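Local structure of zinc transport protein ZntB (Vibrio parahaemolyticus RIMD 2210633, 3CK6) at residues N31-C36 / R116-I121; G45-N50 / H59-E64; S68-D73 / M78-G83; I98-F103 / S136-I141. The protein probably takes up zinc as a Zn(2+):proton symporter of the CorA metal ion transporter family, its cytoplasmic domain forming a funnel-shaped homopentamer. The protein carries 1 engineered substitution. All coordinates share one frame; numbering follows the deposited sequence.

Contact 1 (N31-C36 / R116-I121); sequences NHWYHC and RAIMEI
In the helix-on-sheet layer of this cytoplasmic domain, Trp33 and His35 of strand 32-37 receive Ile118 of helix 116-126. The two aromatic residues, spaced two apart, emerge from the same side of the strand. One methyl serves both, in different ways. Ile118 CG2 sits over a face of the imidazole, 4.0 Å from the centroid of the His35 ring and 22° off its normal, a CH-pi contact. The same CG2 meets the indole at its edge, near the ring plane, 3.9 Å from Trp33 CH2. With CG1 beside the backbone N (chi1 -66°), Ile118 also brings CD1 to His35 CE1, at 3.9 Å. No hydrogen bond links the segments. The buried polar atoms Trp33 NE1 and His35 ND1 are instead both bonded to Ser109 OG on strand 106-111, which would help to fix the rotation of each ring while Trp33 CZ2 and CH2 and His35 CE1 and NE2 pack on the isoleucine. Branched aliphatic residues suit such a helix face, packed on one side of the mixed sheet in this CorA-family domain.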
loop_
_atom_site.group_PDB
_atom_site.type_symbol
_atom_site.label_atom_id
_atom_site.label_comp_id
_atom_site.label_asym_id
_atom_site.label_seq_id
_atom_site.Cartn_x
_atom_site.Cartn_y
_atom_site.Cartn_z
ATOM N N ASN E 31 -10.198 27.006 29.320
ATOM C CA ASN E 31 -10.116 25.992 30.382
ATOM C C ASN E 31 -11.465 25.412 30.860
ATOM O O ASN E 31 -11.513 24.631 31.801
ATOM C CB ASN E 31 -9.233 26.456 31.550
ATOM C CG ASN E 31 -7.806 26.674 31.120
ATOM O OD1 ASN E 31 -7.278 27.782 31.226
ATOM N ND2 ASN E 31 -7.188 25.625 30.563
ATOM N N HIS E 32 -12.552 25.779 30.188
ATOM C CA HIS E 32 -13.859 25.209 30.486
ATOM C C HIS E 32 -14.184 24.100 29.500
ATOM O O HIS E 32 -13.743 24.124 28.335
ATOM C CB HIS E 32 -14.959 26.277 30.417
ATOM C CG HIS E 32 -14.957 27.258 31.558
ATOM N ND1 HIS E 32 -13.807 27.842 32.052
ATOM C CD2 HIS E 32 -15.977 27.783 32.275
ATOM C CE1 HIS E 32 -14.122 28.670 33.033
ATOM N NE2 HIS E 32 -15.433 28.642 33.197
ATOM N N TRP E 33 -14.974 23.135 29.983
ATOM C CA TRP E 33 -15.532 22.073 29.159
ATOM C C TRP E 33 -17.053 22.231 29.106
ATOM O O TRP E 33 -17.701 22.394 30.139
ATOM C CB TRP E 33 -15.163 20.701 29.714
ATOM C CG TRP E 33 -15.806 19.543 28.996
ATOM C CD1 TRP E 33 -16.000 19.406 27.636
ATOM C CD2 TRP E 33 -16.315 18.345 29.597
ATOM N NE1 TRP E 33 -16.598 18.189 27.371
ATOM C CE2 TRP E 33 -16.790 17.520 28.550
ATOM C CE3 TRP E 33 -16.386 17.872 30.924
ATOM C CZ2 TRP E 33 -17.375 16.257 28.786
ATOM C CZ3 TRP E 33 -16.962 16.597 31.157
ATOM C CH2 TRP E 33 -17.438 15.811 30.090
ATOM N N TYR E 34 -17.590 22.226 27.894
ATOM C CA TYR E 34 -19.015 22.323 27.636
ATOM C C TYR E 34 -19.422 21.036 26.914
ATOM O O TYR E 34 -18.954 20.766 25.807
ATOM C CB TYR E 34 -19.316 23.538 26.754
ATOM C CG TYR E 34 -18.756 24.833 27.316
ATOM C CD1 TYR E 34 -19.536 25.648 28.149
ATOM C CD2 TYR E 34 -17.439 25.217 27.063
ATOM C CE1 TYR E 34 -19.021 26.822 28.703
ATOM C CE2 TYR E 34 -16.918 26.386 27.622
ATOM C CZ TYR E 34 -17.723 27.187 28.425
ATOM O OH TYR E 34 -17.187 28.339 28.987
ATOM N N HIS E 35 -20.272 20.231 27.543
ATOM C CA HIS E 35 -20.782 19.022 26.905
ATOM C C HIS E 35 -22.212 19.315 26.456
ATOM O O HIS E 35 -23.030 19.740 27.282
ATOM C CB HIS E 35 -20.769 17.861 27.901
ATOM C CG HIS E 35 -21.038 16.533 27.279
ATOM N ND1 HIS E 35 -20.336 16.072 26.190
ATOM C CD2 HIS E 35 -21.908 15.550 27.618
ATOM C CE1 HIS E 35 -20.779 14.868 25.867
ATOM N NE2 HIS E 35 -21.730 14.528 26.719
ATOM N N CYS E 36 -22.500 19.119 25.165
ATOM C CA CYS E 36 -23.755 19.603 24.550
ATOM C C CYS E 36 -24.523 18.570 23.714
ATOM O O CYS E 36 -23.939 17.620 23.198
ATOM C CB CYS E 36 -23.494 20.810 23.653
ATOM S SG CYS E 36 -22.508 22.099 24.450
ATOM N N ARG E 116 -21.108 5.940 27.307
ATOM C CA ARG E 116 -20.783 5.449 28.638
ATOM C C ARG E 116 -19.412 5.989 29.083
ATOM O O ARG E 116 -19.246 6.339 30.235
ATOM C CB ARG E 116 -20.831 3.916 28.703
ATOM C CG ARG E 116 -20.383 3.343 30.043
ATOM C CD ARG E 116 -21.542 2.941 30.959
ATOM N NE ARG E 116 -22.309 4.072 31.497
ATOM C CZ ARG E 116 -22.340 4.434 32.785
ATOM N NH1 ARG E 116 -21.630 3.773 33.697
ATOM N NH2 ARG E 116 -23.088 5.467 33.164
ATOM N N ALA E 117 -18.467 6.088 28.151
ATOM C CA ALA E 117 -17.125 6.665 28.427
ATOM C C ALA E 117 -17.175 8.076 29.037
ATOM O O ALA E 117 -16.487 8.386 30.023
ATOM C CB ALA E 117 -16.317 6.692 27.147
ATOM N N ILE E 118 -17.981 8.944 28.432
ATOM C CA ILE E 118 -18.150 10.300 28.944
ATOM C C ILE E 118 -18.975 10.369 30.254
ATOM O O ILE E 118 -18.646 11.149 31.138
ATOM C CB ILE E 118 -18.664 11.265 27.845
ATOM C CG1 ILE E 118 -17.577 11.412 26.758
ATOM C CG2 ILE E 118 -18.976 12.653 28.460
ATOM C CD1 ILE E 118 -18.027 12.117 25.505
HETATM N N MSE E 119 -20.010 9.535 30.388
HETATM C CA MSE E 119 -20.704 9.379 31.675
HETATM C C MSE E 119 -19.757 9.060 32.821
HETATM O O MSE E 119 -19.881 9.627 33.905
HETATM C CB MSE E 119 -21.765 8.260 31.619
HETATM C CG MSE E 119 -22.837 8.502 30.614
HETATM SE SE MSE E 119 -24.149 7.104 30.671
HETATM C CE MSE E 119 -24.480 6.993 28.776
ATOM N N GLU E 120 -18.822 8.144 32.582
ATOM C CA GLU E 120 -17.861 7.732 33.622
ATOM C C GLU E 120 -16.947 8.899 34.023
ATOM O O GLU E 120 -16.664 9.088 35.206
ATOM C CB GLU E 120 -17.116 6.452 33.211
ATOM C CG GLU E 120 -18.094 5.236 33.316
ATOM C CD GLU E 120 -17.604 3.897 32.746
ATOM O OE1 GLU E 120 -16.419 3.742 32.369
ATOM O OE2 GLU E 120 -18.453 2.971 32.684
ATOM N N ILE E 121 -16.555 9.716 33.052
ATOM C CA ILE E 121 -15.766 10.928 33.346
ATOM C C ILE E 121 -16.576 11.941 34.142
ATOM O O ILE E 121 -16.114 12.433 35.168
ATOM C CB ILE E 121 -15.155 11.547 32.058
ATOM C CG1 ILE E 121 -14.145 10.561 31.434
ATOM C CG2 ILE E 121 -14.539 12.925 32.357
ATOM C CD1 ILE E 121 -13.913 10.743 29.941
#

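Contact 2 (G45-N50 / H59-E64); sequences GWLEDN and HLLADE. Engineered in segment 45-50: Gly45 (natural residue Ser).
Leu47 and Leu60 make the main apolar contact, their side chains crossing at about a right angle with Leu47 CD1 3.8 Å from Leu60 CD2. The same CD1 lies 4.4 Å from Leu61 CD2, a looser touch one residue further along the chain. Leu47 holds CG beside its backbone N (chi1 -72°), whereas Leu60 swings CG anti to its own (chi1 -167°), and these different turns bring the two methyls together. Leucine suits both helices, which lie consecutively in the chain and cover one face of the sheet: Leu47 also rests on Ile108 and Leu60 on Thr110, so the pair belongs to an outer layer of the alpha/beta fold.

The polar interactions lie within each segment or beyond it. At the end of helix 43-49, Asn50 ND2 bonds to Trp46 O at 3.0 Å (154° at the hydrogen), while Asn50 N reaches that oxygen from the opposite face of its carbonyl plane. Asn50 ND2 also lies over one face of the Trp46 indole and bonds to Glu26 O, and Asn50 OD1 takes the N-H of Ile28. Leu60 O and Ala62 O both accept from Arg99 NH1. In ring contacts, His59 stacks on Phe214 of a neighbouring subunit.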
loop_
_atom_site.group_PDB
_atom_site.type_symbol
_atom_site.label_atom_id
_atom_site.label_comp_id
_atom_site.label_asym_id
_atom_site.label_seq_id
_atom_site.Cartn_x
_atom_site.Cartn_y
_atom_site.Cartn_z
ATOM N N GLY E 45 -26.870 28.516 17.343
ATOM C CA GLY E 45 -26.908 29.940 17.691
ATOM C C GLY E 45 -25.837 30.285 18.705
ATOM O O GLY E 45 -25.115 31.291 18.568
ATOM N N TRP E 46 -25.734 29.443 19.729
ATOM C CA TRP E 46 -24.721 29.600 20.760
ATOM C C TRP E 46 -23.306 29.588 20.179
ATOM O O TRP E 46 -22.501 30.470 20.485
ATOM C CB TRP E 46 -24.887 28.499 21.798
ATOM C CG TRP E 46 -23.971 28.580 22.951
ATOM C CD1 TRP E 46 -23.988 29.505 23.961
ATOM C CD2 TRP E 46 -22.905 27.676 23.248
ATOM N NE1 TRP E 46 -22.978 29.234 24.863
ATOM C CE2 TRP E 46 -22.298 28.120 24.447
ATOM C CE3 TRP E 46 -22.395 26.536 22.610
ATOM C CZ2 TRP E 46 -21.230 27.449 25.031
ATOM C CZ3 TRP E 46 -21.319 25.874 23.187
ATOM C CH2 TRP E 46 -20.738 26.351 24.385
ATOM N N LEU E 47 -23.024 28.605 19.325
ATOM C CA LEU E 47 -21.695 28.472 18.697
ATOM C C LEU E 47 -21.331 29.700 17.849
ATOM O O LEU E 47 -20.219 30.241 17.951
ATOM C CB LEU E 47 -21.634 27.187 17.855
ATOM C CG LEU E 47 -21.593 25.874 18.655
ATOM C CD1 LEU E 47 -21.791 24.682 17.756
ATOM C CD2 LEU E 47 -20.285 25.728 19.434
ATOM N N GLU E 48 -22.287 30.150 17.038
ATOM C CA GLU E 48 -22.089 31.341 16.209
ATOM C C GLU E 48 -22.013 32.636 17.023
ATOM O O GLU E 48 -21.173 33.494 16.736
ATOM C CB GLU E 48 -23.129 31.416 15.087
ATOM C CG GLU E 48 -22.893 30.315 14.050
ATOM C CD GLU E 48 -23.964 30.241 12.964
ATOM O OE1 GLU E 48 -23.905 29.280 12.165
ATOM O OE2 GLU E 48 -24.850 31.116 12.911
ATOM N N ASP E 49 -22.851 32.761 18.053
ATOM C CA ASP E 49 -22.759 33.897 18.978
ATOM C C ASP E 49 -21.362 33.997 19.596
ATOM O O ASP E 49 -20.874 35.096 19.873
ATOM C CB ASP E 49 -23.804 33.779 20.099
ATOM C CG ASP E 49 -25.203 34.255 19.680
ATOM O OD1 ASP E 49 -25.391 34.863 18.590
ATOM O OD2 ASP E 49 -26.136 34.009 20.470
ATOM N N ASN E 50 -20.734 32.839 19.780
ATOM C CA ASN E 50 -19.399 32.707 20.338
ATOM C C ASN E 50 -18.320 32.726 19.256
ATOM O O ASN E 50 -17.152 32.382 19.505
ATOM C CB ASN E 50 -19.321 31.436 21.200
ATOM C CG ASN E 50 -19.778 31.683 22.628
ATOM O OD1 ASN E 50 -19.062 32.300 23.408
ATOM N ND2 ASN E 50 -20.974 31.207 22.973
ATOM N N HIS E 59 -19.947 21.813 9.687
ATOM C CA HIS E 59 -19.273 20.515 9.710
ATOM C C HIS E 59 -19.515 19.791 11.022
ATOM O O HIS E 59 -19.798 18.579 11.029
ATOM C CB HIS E 59 -17.775 20.599 9.392
ATOM C CG HIS E 59 -17.210 19.322 8.827
ATOM N ND1 HIS E 59 -16.228 18.591 9.465
ATOM C CD2 HIS E 59 -17.494 18.651 7.688
ATOM C CE1 HIS E 59 -15.927 17.528 8.737
ATOM N NE2 HIS E 59 -16.676 17.545 7.651
ATOM N N LEU E 60 -19.445 20.545 12.126
ATOM C CA LEU E 60 -19.654 19.996 13.476
ATOM C C LEU E 60 -21.038 19.376 13.671
ATOM O O LEU E 60 -21.175 18.354 14.337
ATOM C CB LEU E 60 -19.438 21.075 14.542
ATOM C CG LEU E 60 -19.307 20.595 15.997
ATOM C CD1 LEU E 60 -17.934 19.979 16.264
ATOM C CD2 LEU E 60 -19.596 21.723 16.983
ATOM N N LEU E 61 -22.053 20.025 13.112
ATOM C CA LEU E 61 -23.432 19.641 13.326
ATOM C C LEU E 61 -24.016 18.839 12.150
ATOM O O LEU E 61 -25.221 18.604 12.108
ATOM C CB LEU E 61 -24.296 20.891 13.593
ATOM C CG LEU E 61 -23.901 21.835 14.746
ATOM C CD1 LEU E 61 -24.902 22.964 14.843
ATOM C CD2 LEU E 61 -23.779 21.097 16.079
ATOM N N ALA E 62 -23.179 18.448 11.188
ATOM C CA ALA E 62 -23.658 17.813 9.953
ATOM C C ALA E 62 -24.360 16.489 10.259
ATOM O O ALA E 62 -24.072 15.857 11.274
ATOM C CB ALA E 62 -22.485 17.581 8.994
ATOM N N ASP E 63 -25.272 16.065 9.391
ATOM C CA ASP E 63 -25.881 14.742 9.534
ATOM C C ASP E 63 -24.821 13.633 9.509
ATOM O O ASP E 63 -24.767 12.795 10.423
ATOM C CB ASP E 63 -26.934 14.504 8.445
ATOM C CG ASP E 63 -27.734 13.223 8.672
ATOM O OD1 ASP E 63 -27.733 12.708 9.821
ATOM O OD2 ASP E 63 -28.373 12.722 7.702
ATOM N N GLU E 64 -23.974 13.639 8.479
ATOM C CA GLU E 64 -22.990 12.573 8.279
ATOM C C GLU E 64 -21.629 13.025 8.786
ATOM O O GLU E 64 -21.350 14.231 8.839
ATOM C CB GLU E 64 -22.874 12.210 6.797
ATOM C CG GLU E 64 -24.217 11.977 6.032
ATOM C CD GLU E 64 -24.664 10.516 5.976
ATOM O OE1 GLU E 64 -25.461 10.169 5.057
ATOM O OE2 GLU E 64 -24.234 9.707 6.833
#

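Contact 3 (S68-D73 / M78-G83); sequences SFHPLD and MLILRG
Ser68 pairs with Ile80, and His70 with Met78, as the hydrogen-bonded pairs of an antiparallel hairpin; this is the tight part of the contact. Ile80 N to Ser68 O is short and nearly straight (2.8 Å, 177°), and Ser68 N returns a bond to Ile80 O at 3.1 Å. His70 N to Met78 O (2.8 Å) and Met78 N to His70 O (2.9 Å) complete the ladder. Between them Phe69 and Leu79 form the non-hydrogen-bonded pair, with Leu79 CD1 4.1 Å from Phe69 CB. His70 and the selenomethionine Met78 lie side by side, the selenium approaching the imidazole obliquely. His70 holds CG beside its backbone N (chi1 -58°) and directs NE2 to Ser68 OG, 2.9 Å away, tilted from the ring plane. A small hydroxyl suits this place, since it also bonds to Arg66 O and to Asn217 of a neighbouring subunit.

Packing is looser toward the turn: Leu72 CD1 only brushes Met78 N at 3.9 Å, and Pro71 and Asp73 lie exposed, though Asp73 OD1 bonds to His210 of a neighbouring subunit. Strand 68-71 is the sheet's edge within the chain; strand 77-83 pairs onward with strand 96-103. Phe69 and Leu79 face helix 173-199, Leu79 also touching helix 134-161, while Met78, oppositely directed, packs on helix 54-60.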
loop_
_atom_site.group_PDB
_atom_site.type_symbol
_atom_site.label_atom_id
_atom_site.label_comp_id
_atom_site.label_asym_id
_atom_site.label_seq_id
_atom_site.Cartn_x
_atom_site.Cartn_y
_atom_site.Cartn_z
ATOM N N SER E 68 -12.062 12.029 12.390
ATOM C CA SER E 68 -11.102 12.870 11.718
ATOM C C SER E 68 -10.597 13.958 12.645
ATOM O O SER E 68 -11.227 14.298 13.661
ATOM C CB SER E 68 -11.721 13.519 10.468
ATOM O OG SER E 68 -13.027 14.009 10.744
ATOM N N PHE E 69 -9.478 14.527 12.245
ATOM C CA PHE E 69 -8.885 15.644 12.943
ATOM C C PHE E 69 -8.734 16.799 11.954
ATOM O O PHE E 69 -8.301 16.601 10.817
ATOM C CB PHE E 69 -7.525 15.251 13.531
ATOM C CG PHE E 69 -6.735 16.436 14.087
ATOM C CD1 PHE E 69 -6.977 16.915 15.386
ATOM C CD2 PHE E 69 -5.785 17.065 13.311
ATOM C CE1 PHE E 69 -6.281 18.015 15.902
ATOM C CE2 PHE E 69 -5.070 18.176 13.820
ATOM C CZ PHE E 69 -5.325 18.646 15.124
ATOM N N HIS E 70 -9.076 18.004 12.405
ATOM C CA HIS E 70 -9.108 19.181 11.555
ATOM C C HIS E 70 -8.401 20.300 12.309
ATOM O O HIS E 70 -8.976 20.864 13.233
ATOM C CB HIS E 70 -10.558 19.607 11.298
ATOM C CG HIS E 70 -11.408 18.542 10.665
ATOM N ND1 HIS E 70 -11.540 18.414 9.299
ATOM C CD2 HIS E 70 -12.170 17.562 11.209
ATOM C CE1 HIS E 70 -12.338 17.392 9.025
ATOM N NE2 HIS E 70 -12.730 16.855 10.166
ATOM N N PRO E 71 -7.173 20.637 11.905
ATOM C CA PRO E 71 -6.561 21.821 12.518
ATOM C C PRO E 71 -7.218 23.093 11.986
ATOM O O PRO E 71 -7.365 23.242 10.765
ATOM C CB PRO E 71 -5.097 21.740 12.072
ATOM C CG PRO E 71 -5.096 20.898 10.860
ATOM C CD PRO E 71 -6.303 19.996 10.901
ATOM N N LEU E 72 -7.619 23.990 12.887
ATOM C CA LEU E 72 -8.297 25.237 12.495
ATOM C C LEU E 72 -7.377 26.471 12.700
ATOM O O LEU E 72 -6.153 26.338 12.635
ATOM C CB LEU E 72 -9.650 25.357 13.220
ATOM C CG LEU E 72 -10.602 24.168 12.936
ATOM C CD1 LEU E 72 -11.799 24.203 13.863
ATOM C CD2 LEU E 72 -11.051 24.120 11.457
ATOM N N ASP E 73 -7.941 27.648 12.945
ATOM C CA ASP E 73 -7.086 28.848 13.173
ATOM C C ASP E 73 -6.379 28.818 14.527
ATOM O O ASP E 73 -6.846 28.173 15.457
ATOM C CB ASP E 73 -7.904 30.132 13.103
ATOM C CG ASP E 73 -8.416 30.442 11.698
ATOM O OD1 ASP E 73 -7.789 30.018 10.686
ATOM O OD2 ASP E 73 -9.458 31.131 11.613
HETATM N N MSE E 78 -10.841 20.729 15.388
HETATM C CA MSE E 78 -11.994 19.835 15.564
HETATM C C MSE E 78 -11.498 18.417 15.563
HETATM O O MSE E 78 -10.696 18.051 14.709
HETATM C CB MSE E 78 -13.007 19.993 14.431
HETATM C CG MSE E 78 -14.288 19.120 14.586
HETATM SE SE MSE E 78 -15.530 19.490 13.088
HETATM C CE MSE E 78 -15.819 21.307 13.397
ATOM N N LEU E 79 -12.010 17.622 16.497
ATOM C CA LEU E 79 -11.759 16.190 16.547
ATOM C C LEU E 79 -13.079 15.423 16.604
ATOM O O LEU E 79 -13.917 15.629 17.489
ATOM C CB LEU E 79 -10.919 15.819 17.776
ATOM C CG LEU E 79 -10.518 14.356 17.924
ATOM C CD1 LEU E 79 -9.565 13.906 16.798
ATOM C CD2 LEU E 79 -9.881 14.157 19.293
ATOM N N ILE E 80 -13.240 14.523 15.650
ATOM C CA ILE E 80 -14.427 13.697 15.580
ATOM C C ILE E 80 -14.061 12.261 15.840
ATOM O O ILE E 80 -13.110 11.762 15.243
ATOM C CB ILE E 80 -15.133 13.872 14.194
ATOM C CG1 ILE E 80 -15.565 15.339 14.041
ATOM C CG2 ILE E 80 -16.310 12.870 14.047
ATOM C CD1 ILE E 80 -16.020 15.761 12.629
ATOM N N LEU E 81 -14.846 11.594 16.701
ATOM C CA LEU E 81 -14.610 10.224 17.120
ATOM C C LEU E 81 -15.905 9.428 17.175
ATOM O O LEU E 81 -16.992 9.992 17.188
ATOM C CB LEU E 81 -13.958 10.180 18.514
ATOM C CG LEU E 81 -12.629 10.936 18.656
ATOM C CD1 LEU E 81 -12.271 10.994 20.124
ATOM C CD2 LEU E 81 -11.480 10.295 17.827
ATOM N N ARG E 82 -15.765 8.115 17.185
ATOM C CA ARG E 82 -16.896 7.222 17.321
ATOM C C ARG E 82 -16.712 6.310 18.538
ATOM O O ARG E 82 -15.575 5.976 18.926
ATOM C CB ARG E 82 -17.087 6.411 16.035
ATOM C CG ARG E 82 -17.569 7.224 14.846
ATOM C CD ARG E 82 -19.048 6.918 14.500
ATOM N NE ARG E 82 -19.496 7.711 13.340
ATOM C CZ ARG E 82 -20.668 7.578 12.718
ATOM N NH1 ARG E 82 -21.563 6.695 13.132
ATOM N NH2 ARG E 82 -20.939 8.334 11.660
ATOM N N GLY E 83 -17.842 5.917 19.137
ATOM C CA GLY E 83 -17.870 4.987 20.260
ATOM C C GLY E 83 -18.994 3.983 20.123
ATOM O O GLY E 83 -19.914 4.174 19.318
#

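Contact 4 (I98-F103 / S136-I141); sequences IRILYF and SLLNQI
No ring face or edge enters the meeting of Ile100 with Leu138 and Ile141, which is wholly aliphatic. The Tyr102 ring, on the same side of the strand, does not touch the helix segment; it meets the Phe77 ring with planes at about 45°, and its hydroxyl is hydrogen-bonded to Glu203. Ile100 carries the contact through a single methyl: CD1 lies 4.0 Å from Leu138 CD1 and 4.3 Å from Ile141 CG2. Its CG1 branch stands anti to the carbonyl carbon (chi1 -61°) and continues extended, which projects CD1 from the strand toward two residues three apart on the helix, hence on the same side of it. Leu138 approaches at a slant and offers one arm of its fork, while Ile141 offers the methyl on its beta carbon. The backbones stay well apart, with Ile100 CA and Leu138 CA at 9.2 Å, so the space between them is bridged by side chains alone.

Beta-branched isoleucine suits an extended strand; on the helix, Leu138 and Ile141 give it an apolar face. Ile100 is bonded through its backbone to Leu79 on the next strand, whereas Arg99 points to the other face. Helix 134-161 thus lies over an inner strand with a second helical layer beyond, as in an alpha/beta/alpha sandwich.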
loop_
_atom_site.group_PDB
_atom_site.type_symbol
_atom_site.label_atom_id
_atom_site.label_comp_id
_atom_site.label_asym_id
_atom_site.label_seq_id
_atom_site.Cartn_x
_atom_site.Cartn_y
_atom_site.Cartn_z
ATOM N N ILE E 98 -19.035 11.444 18.401
ATOM C CA ILE E 98 -18.749 12.480 19.388
ATOM C C ILE E 98 -17.893 13.535 18.660
ATOM O O ILE E 98 -16.823 13.224 18.122
ATOM C CB ILE E 98 -17.972 11.922 20.603
ATOM C CG1 ILE E 98 -18.767 10.865 21.387
ATOM C CG2 ILE E 98 -17.460 13.098 21.528
ATOM C CD1 ILE E 98 -20.135 11.320 21.861
ATOM N N ARG E 99 -18.395 14.759 18.591
ATOM C CA ARG E 99 -17.711 15.773 17.819
ATOM C C ARG E 99 -17.245 16.887 18.744
ATOM O O ARG E 99 -18.022 17.510 19.465
ATOM C CB ARG E 99 -18.567 16.265 16.688
ATOM C CG ARG E 99 -19.202 15.073 15.937
ATOM C CD ARG E 99 -19.855 15.538 14.758
ATOM N NE ARG E 99 -20.669 14.484 14.172
ATOM C CZ ARG E 99 -21.668 14.720 13.339
ATOM N NH1 ARG E 99 -22.004 15.974 13.046
ATOM N NH2 ARG E 99 -22.371 13.698 12.849
ATOM N N ILE E 100 -15.949 17.100 18.708
ATOM C CA ILE E 100 -15.300 17.910 19.700
ATOM C C ILE E 100 -14.591 19.079 19.027
ATOM O O ILE E 100 -13.829 18.890 18.070
ATOM C CB ILE E 100 -14.237 17.071 20.483
ATOM C CG1 ILE E 100 -14.884 15.891 21.211
ATOM C CG2 ILE E 100 -13.371 17.988 21.408
ATOM C CD1 ILE E 100 -13.861 15.029 21.898
ATOM N N LEU E 101 -14.822 20.271 19.567
ATOM C CA LEU E 101 -14.145 21.483 19.141
ATOM C C LEU E 101 -13.228 21.925 20.256
ATOM O O LEU E 101 -13.656 22.014 21.402
ATOM C CB LEU E 101 -15.205 22.577 18.894
ATOM C CG LEU E 101 -15.009 23.750 17.936
ATOM C CD1 LEU E 101 -14.784 23.279 16.506
ATOM C CD2 LEU E 101 -16.240 24.675 17.986
ATOM N N TYR E 102 -11.959 22.196 19.946
ATOM C CA TYR E 102 -11.099 22.956 20.876
ATOM C C TYR E 102 -10.992 24.358 20.284
ATOM O O TYR E 102 -10.483 24.534 19.189
ATOM C CB TYR E 102 -9.729 22.296 21.041
ATOM C CG TYR E 102 -8.738 23.006 21.981
ATOM C CD1 TYR E 102 -9.062 23.258 23.320
ATOM C CD2 TYR E 102 -7.473 23.360 21.543
ATOM C CE1 TYR E 102 -8.162 23.899 24.186
ATOM C CE2 TYR E 102 -6.529 23.992 22.422
ATOM C CZ TYR E 102 -6.898 24.246 23.739
ATOM O OH TYR E 102 -6.029 24.855 24.615
ATOM N N PHE E 103 -11.547 25.333 20.998
ATOM C CA PHE E 103 -11.847 26.637 20.440
ATOM C C PHE E 103 -11.633 27.692 21.520
ATOM O O PHE E 103 -12.172 27.592 22.621
ATOM C CB PHE E 103 -13.268 26.686 19.858
ATOM C CG PHE E 103 -13.621 28.001 19.180
ATOM C CD1 PHE E 103 -13.225 28.262 17.859
ATOM C CD2 PHE E 103 -14.330 28.987 19.869
ATOM C CE1 PHE E 103 -13.537 29.472 17.233
ATOM C CE2 PHE E 103 -14.659 30.197 19.248
ATOM C CZ PHE E 103 -14.260 30.439 17.924
ATOM N N SER E 136 -5.828 16.459 30.051
ATOM C CA SER E 136 -6.156 15.172 30.645
ATOM C C SER E 136 -7.573 14.729 30.305
ATOM O O SER E 136 -7.802 13.553 30.044
ATOM C CB SER E 136 -5.938 15.208 32.165
ATOM O OG SER E 136 -6.366 13.992 32.764
ATOM N N LEU E 137 -8.521 15.666 30.302
ATOM C CA LEU E 137 -9.892 15.366 29.912
ATOM C C LEU E 137 -9.985 14.713 28.535
ATOM O O LEU E 137 -10.662 13.691 28.363
ATOM C CB LEU E 137 -10.742 16.647 29.962
ATOM C CG LEU E 137 -12.173 16.510 29.420
ATOM C CD1 LEU E 137 -12.972 15.508 30.266
ATOM C CD2 LEU E 137 -12.846 17.854 29.399
ATOM N N LEU E 138 -9.341 15.324 27.546
ATOM C CA LEU E 138 -9.450 14.833 26.167
ATOM C C LEU E 138 -8.794 13.455 26.038
ATOM O O LEU E 138 -9.302 12.574 25.353
ATOM C CB LEU E 138 -8.804 15.835 25.216
ATOM C CG LEU E 138 -8.741 15.452 23.738
ATOM C CD1 LEU E 138 -10.136 15.146 23.215
ATOM C CD2 LEU E 138 -8.071 16.551 22.914
ATOM N N ASN E 139 -7.661 13.283 26.721
ATOM C CA ASN E 139 -6.988 11.980 26.823
ATOM C C ASN E 139 -7.917 10.915 27.387
ATOM O O ASN E 139 -8.002 9.805 26.852
ATOM C CB ASN E 139 -5.727 12.152 27.693
ATOM C CG ASN E 139 -4.716 10.997 27.544
ATOM O OD1 ASN E 139 -3.568 11.151 27.964
ATOM N ND2 ASN E 139 -5.138 9.838 26.987
ATOM N N GLN E 140 -8.645 11.253 28.448
ATOM C CA GLN E 140 -9.597 10.307 29.052
ATOM C C GLN E 140 -10.786 9.995 28.148
ATOM O O GLN E 140 -11.273 8.870 28.143
ATOM C CB GLN E 140 -10.094 10.814 30.399
ATOM C CG GLN E 140 -9.043 10.750 31.512
ATOM C CD GLN E 140 -9.634 10.975 32.895
ATOM O OE1 GLN E 140 -10.859 10.973 33.076
ATOM N NE2 GLN E 140 -8.763 11.191 33.882
ATOM N N ILE E 141 -11.257 10.974 27.386
ATOM C CA ILE E 141 -12.324 10.715 26.404
ATOM C C ILE E 141 -11.857 9.686 25.360
ATOM O O ILE E 141 -12.541 8.679 25.104
ATOM C CB ILE E 141 -12.819 12.020 25.710
ATOM C CG1 ILE E 141 -13.476 12.961 26.738
ATOM C CG2 ILE E 141 -13.818 11.687 24.545
ATOM C CD1 ILE E 141 -13.700 14.408 26.225
#

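Overall arrangement
All four contacts are largely buried, but they lie on different faces and edges of one sheet. Contacts 1 and 4 hold two successive helices, 116-126 and 134-161, on the same face; they touch where Leu137 packs against Trp33 and Ile121, with centres about 8 Å apart. Contact 2 belongs to the opposite face and lies farther out, about 19 Å from the chain centre. Contact 3 differs in chemistry, being a backbone ladder at the sheet's edge where the others join only through side chains. Neighbouring strands 77-83 and 96-103 link it to contact 4, and His59 links it to contact 2. Contacts 2 and 3 alone also meet a neighbouring subunit, largely through polar residues such as His59, His70, Ser68 and Asp73.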